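Local coordinates for pngf-ii (Elizabethkingia meningoseptica, PDB 4R4X), which probably hydrolyses the bond between asparagine and the glycan of N-glycoproteins, as a peptide:N-glycosidase related to PNGase F, at residues F383-N387 with W528-G532; E441-D447 with H509-I515. All blocks are in the same frame, centred on the assembly; numbering follows the deposited sequence. Where two conformers were deposited one is given.

Interaction 1 (F383-N387 with W528-G532); sequences FNTTN and WNVSG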
loop_
_atom_site.group_PDB
_atom_site.type_symbol
_atom_site.label_atom_id
_atom_site.label_comp_id
_atom_site.label_asym_id
_atom_site.label_seq_id
_atom_site.Cartn_x
_atom_site.Cartn_y
_atom_site.Cartn_z
ATOM N N PHE A 383 -15.926 10.614 16.361
ATOM C CA PHE A 383 -15.396 10.250 17.661
ATOM C C PHE A 383 -14.147 9.404 17.527
ATOM O O PHE A 383 -13.894 8.781 16.489
ATOM C CB PHE A 383 -16.427 9.520 18.533
ATOM C CG PHE A 383 -16.971 8.258 17.931
ATOM C CD1 PHE A 383 -16.369 7.045 18.166
ATOM C CD2 PHE A 383 -18.152 8.282 17.198
ATOM C CE1 PHE A 383 -16.875 5.883 17.608
ATOM C CE2 PHE A 383 -18.685 7.123 16.654
ATOM C CZ PHE A 383 -18.035 5.924 16.855
ATOM N N ASN A 384 -13.371 9.402 18.600
ATOM C CA ASN A 384 -12.210 8.531 18.733
ATOM C C ASN A 384 -11.867 8.414 20.205
ATOM O O ASN A 384 -11.408 9.390 20.813
ATOM C CB ASN A 384 -11.028 9.092 17.964
ATOM C CG ASN A 384 -9.929 8.062 17.764
ATOM O OD1 ASN A 384 -9.774 7.114 18.543
ATOM N ND2 ASN A 384 -9.173 8.230 16.689
ATOM N N THR A 385 -12.124 7.242 20.780
ATOM C CA THR A 385 -11.835 7.008 22.176
ATOM C C THR A 385 -10.437 6.483 22.421
ATOM O O THR A 385 -10.018 6.425 23.558
ATOM C CB THR A 385 -12.823 6.028 22.840
ATOM O OG1 THR A 385 -12.608 4.693 22.350
ATOM C CG2 THR A 385 -14.283 6.471 22.577
ATOM N N THR A 386 -9.726 6.101 21.370
ATOM C CA THR A 386 -8.399 5.518 21.523
ATOM C C THR A 386 -7.412 6.519 22.143
ATOM O O THR A 386 -7.150 7.584 21.564
ATOM C CB THR A 386 -7.851 5.031 20.171
ATOM O OG1 THR A 386 -8.778 4.116 19.558
ATOM C CG2 THR A 386 -6.488 4.334 20.352
ATOM N N ASN A 387 -6.827 6.172 23.284
ATOM C CA ASN A 387 -5.962 7.139 23.962
ATOM C C ASN A 387 -4.493 7.013 23.541
ATOM O O ASN A 387 -3.619 6.437 24.236
ATOM C CB ASN A 387 -6.185 7.159 25.472
ATOM C CG ASN A 387 -5.870 5.842 26.138
ATOM O OD1 ASN A 387 -6.096 4.765 25.569
ATOM N ND2 ASN A 387 -5.339 5.919 27.354
ATOM N N TRP A 528 -12.669 0.244 25.877
ATOM C CA TRP A 528 -12.944 0.027 24.446
ATOM C C TRP A 528 -12.380 1.167 23.603
ATOM O O TRP A 528 -12.778 2.321 23.776
ATOM C CB TRP A 528 -14.444 -0.141 24.207
ATOM C CG TRP A 528 -14.912 -1.473 24.680
ATOM C CD1 TRP A 528 -15.159 -1.846 25.970
ATOM C CD2 TRP A 528 -15.082 -2.641 23.883
ATOM N NE1 TRP A 528 -15.492 -3.179 26.017
ATOM C CE2 TRP A 528 -15.467 -3.684 24.744
ATOM C CE3 TRP A 528 -14.986 -2.901 22.513
ATOM C CZ2 TRP A 528 -15.757 -4.968 24.277
ATOM C CZ3 TRP A 528 -15.262 -4.177 22.059
ATOM C CH2 TRP A 528 -15.624 -5.191 22.926
ATOM N N ASN A 529 -11.442 0.829 22.715
ATOM C CA ASN A 529 -10.874 1.759 21.752
ATOM C C ASN A 529 -11.750 1.762 20.507
ATOM O O ASN A 529 -11.737 0.785 19.730
ATOM C CB ASN A 529 -9.461 1.341 21.359
ATOM C CG ASN A 529 -8.438 1.580 22.441
ATOM O OD1 ASN A 529 -8.430 2.605 23.110
ATOM N ND2 ASN A 529 -7.514 0.652 22.558
ATOM N N VAL A 530 -12.524 2.832 20.323
ATOM C CA VAL A 530 -13.455 2.923 19.210
ATOM C C VAL A 530 -13.288 4.254 18.473
ATOM O O VAL A 530 -13.171 5.337 19.079
ATOM C CB VAL A 530 -14.928 2.679 19.637
ATOM C CG1 VAL A 530 -15.054 1.416 20.483
ATOM C CG2 VAL A 530 -15.487 3.843 20.422
ATOM N N SER A 531 -13.209 4.164 17.153
ATOM C CA SER A 531 -13.259 5.362 16.320
ATOM C C SER A 531 -14.326 5.261 15.241
ATOM O O SER A 531 -14.664 4.177 14.733
ATOM C CB SER A 531 -11.886 5.689 15.727
ATOM O OG SER A 531 -11.606 4.855 14.642
ATOM N N GLY A 532 -14.860 6.429 14.903
ATOM C CA GLY A 532 -15.922 6.561 13.933
ATOM C C GLY A 532 -15.710 7.753 13.047
ATOM O O GLY A 532 -15.533 8.873 13.528
HETATM O O HOH W 1 -5.890 2.276 24.789
#
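The ring of Phe-383 lies over Gly-532, whose CA stands 3.9 Å from the ring centroid and 18° off the ring normal, a CH-pi contact. With CG between the backbone N and the carbonyl carbon (chi1 58°), the ring folds back over the neighbouring strand; its CE1 lies 3.7 Å from Val-530 CG2. Gly-532 N, over the same ring face, also donates to Phe-383 O at 3.0 Å. Phe-383 with Gly-532 is a hydrogen-bonded pair between strand 378-384, outermost in a nine-stranded antiparallel sheet of the PNGase F-like part, and strand 527-537; the non-hydrogen-bonded pair Asn-384 with Ser-531 closes the pairing, Asn-384 CG resting 3.7 Å from Ser-531 CB. The chain then turns off, and Thr-385 takes over with its side chain: OG1 accepts from Val-530 N at 2.8 Å and donates to Trp-528 O at 2.8 Å, on an in-plane lone pair, while Thr-385 N donates to Val-530 O. An Asx turn, Thr-386 N to Asn-384 OD1, shapes this departure. Thr-386 crosses Asn-529 at about a right angle, and its hydroxyl is hydrogen-bonded to Glu-298, whose other carboxylate oxygen meets Ser-531 OG. Farther out, a water links Asn-387 OD1 and Asn-529 OD1.

Interaction 2 (E441-D447 with H509-I515); sequences ENSIYLD and HTIQVKI
Asp-447 grips the opposing strand through both carboxylate oxygens. OD2 accepts from His-509 ND1 at 2.8 Å through its syn lone pair, the oxygen lying in the imidazole plane, and OD1 takes the backbone N-H of Thr-510 at 2.9 Å. Strands 442-446 and 507-514 are the inner two of a four-stranded antiparallel sheet, and this carboxylate closes off one end of their pairing. Its CG sits beside the backbone N (chi1 -64°), which turns both oxygens toward 509-510. The carboxylate and ring planes are 32° apart, and Asn-505 O binds the far nitrogen, NE2, so the ring's rotation is fixed. Asp-447 N returns a nearly straight bond to Thr-510 O (177°). Beyond it, the pairs Tyr-445 with Gln-512 and Ser-443 with Lys-514 each close with two N-H to O=C bonds. Near the other end a water joins Glu-441 O and Ser-443 OG and donates a weak bond to Lys-514 O. On the sheet face bearing Tyr-445, the extended chain of Lys-514 crosses the phenol at about a right angle; its CD is 3.7 Å from Tyr-445 CE1, and its ammonium group continues to a salt bridge with Asp-403. The other face is apolar: Ile-444 meets Ile-511 and Val-513 loosely and packs on Leu-421 and Tyr-423. Asn-442 runs alongside Ile-515, and its OD1, hydrogen-bonded to the hydroxyls of Tyr-423 and Thr-425, sits 3.6 Å from Ile-515 CD1.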
loop_
_atom_site.group_PDB
_atom_site.type_symbol
_atom_site.label_atom_id
_atom_site.label_comp_id
_atom_site.label_asym_id
_atom_site.label_seq_id
_atom_site.Cartn_x
_atom_site.Cartn_y
_atom_site.Cartn_z
ATOM N N GLU A 441 -21.374 -7.201 22.614
ATOM C CA GLU A 441 -22.085 -6.542 21.541
ATOM C C GLU A 441 -21.893 -5.028 21.523
ATOM O O GLU A 441 -22.142 -4.379 22.523
ATOM C CB GLU A 441 -23.559 -6.883 21.659
ATOM C CG GLU A 441 -24.435 -6.323 20.563
ATOM C CD GLU A 441 -25.842 -6.922 20.624
ATOM O OE1 GLU A 441 -26.685 -6.414 21.393
ATOM O OE2 GLU A 441 -26.099 -7.903 19.899
ATOM N N ASN A 442 -21.426 -4.487 20.384
ATOM C CA ASN A 442 -21.340 -3.041 20.148
ATOM C C ASN A 442 -22.627 -2.627 19.429
ATOM O O ASN A 442 -22.960 -3.194 18.378
ATOM C CB ASN A 442 -20.153 -2.649 19.221
ATOM C CG ASN A 442 -18.772 -2.774 19.871
ATOM O OD1 ASN A 442 -17.853 -2.003 19.550
ATOM N ND2 ASN A 442 -18.599 -3.751 20.739
ATOM N N SER A 443 -23.315 -1.621 19.951
ATOM C CA SER A 443 -24.558 -1.113 19.362
ATOM C C SER A 443 -24.368 0.337 18.902
ATOM O O SER A 443 -23.938 1.181 19.659
ATOM C CB SER A 443 -25.686 -1.183 20.382
ATOM O OG SER A 443 -25.991 -2.535 20.702
ATOM N N ILE A 444 -24.693 0.603 17.647
ATOM C CA ILE A 444 -24.561 1.930 17.050
ATOM C C ILE A 444 -25.969 2.498 16.779
ATOM O O ILE A 444 -26.799 1.859 16.118
ATOM C CB ILE A 444 -23.755 1.870 15.739
ATOM C CG1 ILE A 444 -22.273 1.512 15.996
ATOM C CG2 ILE A 444 -23.782 3.214 15.019
ATOM C CD1 ILE A 444 -22.057 0.094 16.444
ATOM N N TYR A 445 -26.213 3.702 17.284
ATOM C CA TYR A 445 -27.476 4.400 17.104
ATOM C C TYR A 445 -27.291 5.638 16.223
ATOM O O TYR A 445 -26.258 6.329 16.305
ATOM C CB TYR A 445 -28.002 4.835 18.470
ATOM C CG TYR A 445 -28.319 3.711 19.423
ATOM C CD1 TYR A 445 -27.311 2.994 20.047
ATOM C CD2 TYR A 445 -29.641 3.388 19.734
ATOM C CE1 TYR A 445 -27.607 1.973 20.928
ATOM C CE2 TYR A 445 -29.936 2.384 20.636
ATOM C CZ TYR A 445 -28.906 1.674 21.215
ATOM O OH TYR A 445 -29.187 0.654 22.091
ATOM N N LEU A 446 -28.282 5.912 15.383
ATOM C CA LEU A 446 -28.339 7.117 14.559
ATOM C C LEU A 446 -29.642 7.849 14.936
ATOM O O LEU A 446 -30.707 7.276 14.835
ATOM C CB LEU A 446 -28.388 6.748 13.078
ATOM C CG LEU A 446 -28.646 7.900 12.105
ATOM C CD1 LEU A 446 -27.501 8.889 12.130
ATOM C CD2 LEU A 446 -28.913 7.367 10.708
ATOM N N ASP A 447 -29.518 9.081 15.412
ATOM C CA ASP A 447 -30.664 9.891 15.795
ATOM C C ASP A 447 -31.565 9.155 16.751
ATOM O O ASP A 447 -32.784 9.159 16.587
ATOM C CB ASP A 447 -31.411 10.353 14.552
ATOM C CG ASP A 447 -30.560 11.253 13.688
ATOM O OD1 ASP A 447 -29.842 12.066 14.290
ATOM O OD2 ASP A 447 -30.591 11.162 12.438
ATOM N N HIS A 509 -27.681 15.877 13.481
ATOM C CA HIS A 509 -27.782 14.445 13.691
ATOM C C HIS A 509 -26.990 14.059 14.918
ATOM O O HIS A 509 -26.123 14.806 15.375
ATOM C CB HIS A 509 -27.259 13.687 12.465
ATOM C CG HIS A 509 -28.109 13.858 11.247
ATOM N ND1 HIS A 509 -29.251 13.114 11.020
ATOM C CD2 HIS A 509 -27.990 14.695 10.192
ATOM C CE1 HIS A 509 -29.805 13.494 9.886
ATOM N NE2 HIS A 509 -29.063 14.456 9.367
ATOM N N THR A 510 -27.306 12.905 15.475
ATOM C CA THR A 510 -26.542 12.326 16.571
ATOM C C THR A 510 -26.142 10.892 16.263
ATOM O O THR A 510 -26.898 10.127 15.635
ATOM C CB THR A 510 -27.340 12.309 17.881
ATOM O OG1 THR A 510 -28.477 11.440 17.735
ATOM C CG2 THR A 510 -27.751 13.723 18.283
ATOM N N ILE A 511 -24.941 10.517 16.651
ATOM C CA ILE A 511 -24.566 9.117 16.571
ATOM C C ILE A 511 -24.189 8.721 17.984
ATOM O O ILE A 511 -23.616 9.523 18.729
ATOM C CB ILE A 511 -23.440 8.866 15.567
ATOM C CG1 ILE A 511 -23.977 8.970 14.142
ATOM C CG2 ILE A 511 -22.850 7.467 15.768
ATOM C CD1 ILE A 511 -22.909 9.027 13.044
ATOM N N GLN A 512 -24.536 7.498 18.360
ATOM C CA GLN A 512 -24.231 6.997 19.688
ATOM C C GLN A 512 -23.722 5.557 19.654
ATOM O O GLN A 512 -24.207 4.755 18.873
ATOM C CB GLN A 512 -25.458 7.091 20.568
ATOM C CG GLN A 512 -25.200 6.613 21.991
ATOM C CD GLN A 512 -26.404 6.793 22.879
ATOM O OE1 GLN A 512 -26.280 7.138 24.062
ATOM N NE2 GLN A 512 -27.565 6.566 22.320
ATOM N N VAL A 513 -22.720 5.267 20.483
ATOM C CA VAL A 513 -22.211 3.898 20.653
ATOM C C VAL A 513 -22.400 3.461 22.080
ATOM O O VAL A 513 -22.013 4.177 22.996
ATOM C CB VAL A 513 -20.714 3.785 20.323
ATOM C CG1 VAL A 513 -20.224 2.340 20.457
ATOM C CG2 VAL A 513 -20.476 4.309 18.922
ATOM N N LYS A 514 -22.979 2.274 22.252
ATOM C CA LYS A 514 -23.173 1.663 23.556
ATOM C C LYS A 514 -22.517 0.279 23.511
ATOM O O LYS A 514 -22.660 -0.433 22.518
ATOM C CB LYS A 514 -24.660 1.470 23.860
ATOM C CG LYS A 514 -25.479 2.751 23.960
ATOM C CD LYS A 514 -26.879 2.458 24.488
ATOM C CE LYS A 514 -27.779 3.676 24.399
ATOM N NZ LYS A 514 -29.136 3.327 24.879
ATOM N N ILE A 515 -21.803 -0.077 24.582
ATOM C CA ILE A 515 -21.136 -1.383 24.741
ATOM C C ILE A 515 -21.265 -1.774 26.218
ATOM O O ILE A 515 -20.984 -0.931 27.080
ATOM C CB ILE A 515 -19.625 -1.259 24.395
ATOM C CG1 ILE A 515 -19.441 -0.689 22.988
ATOM C CG2 ILE A 515 -18.906 -2.587 24.498
ATOM C CD1 ILE A 515 -17.999 -0.314 22.672
HETATM O O HOH W 2 -24.624 -3.105 22.957
#

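Along the chain, 383-387 comes first, as the edge strand 378-384 gives out; 441-447 follows and pairs with 509-515, so interaction 2 closes a loop of 61 residues. Only then does 528-532 return to the starting strand, completing the longer, 140-residue loop of interaction 1, which encloses the shorter one without crossing it. The two pairings belong to different sheets, the nine-stranded and the four-stranded, and their centres are about 13 Å apart. Side chains join them directly: Phe-383 CZ lies 3.6 Å from Val-513 CG2, and the indole of Trp-528 packs on Ile-515 and Asn-442. The sheets thus meet across a shared, largely apolar layer.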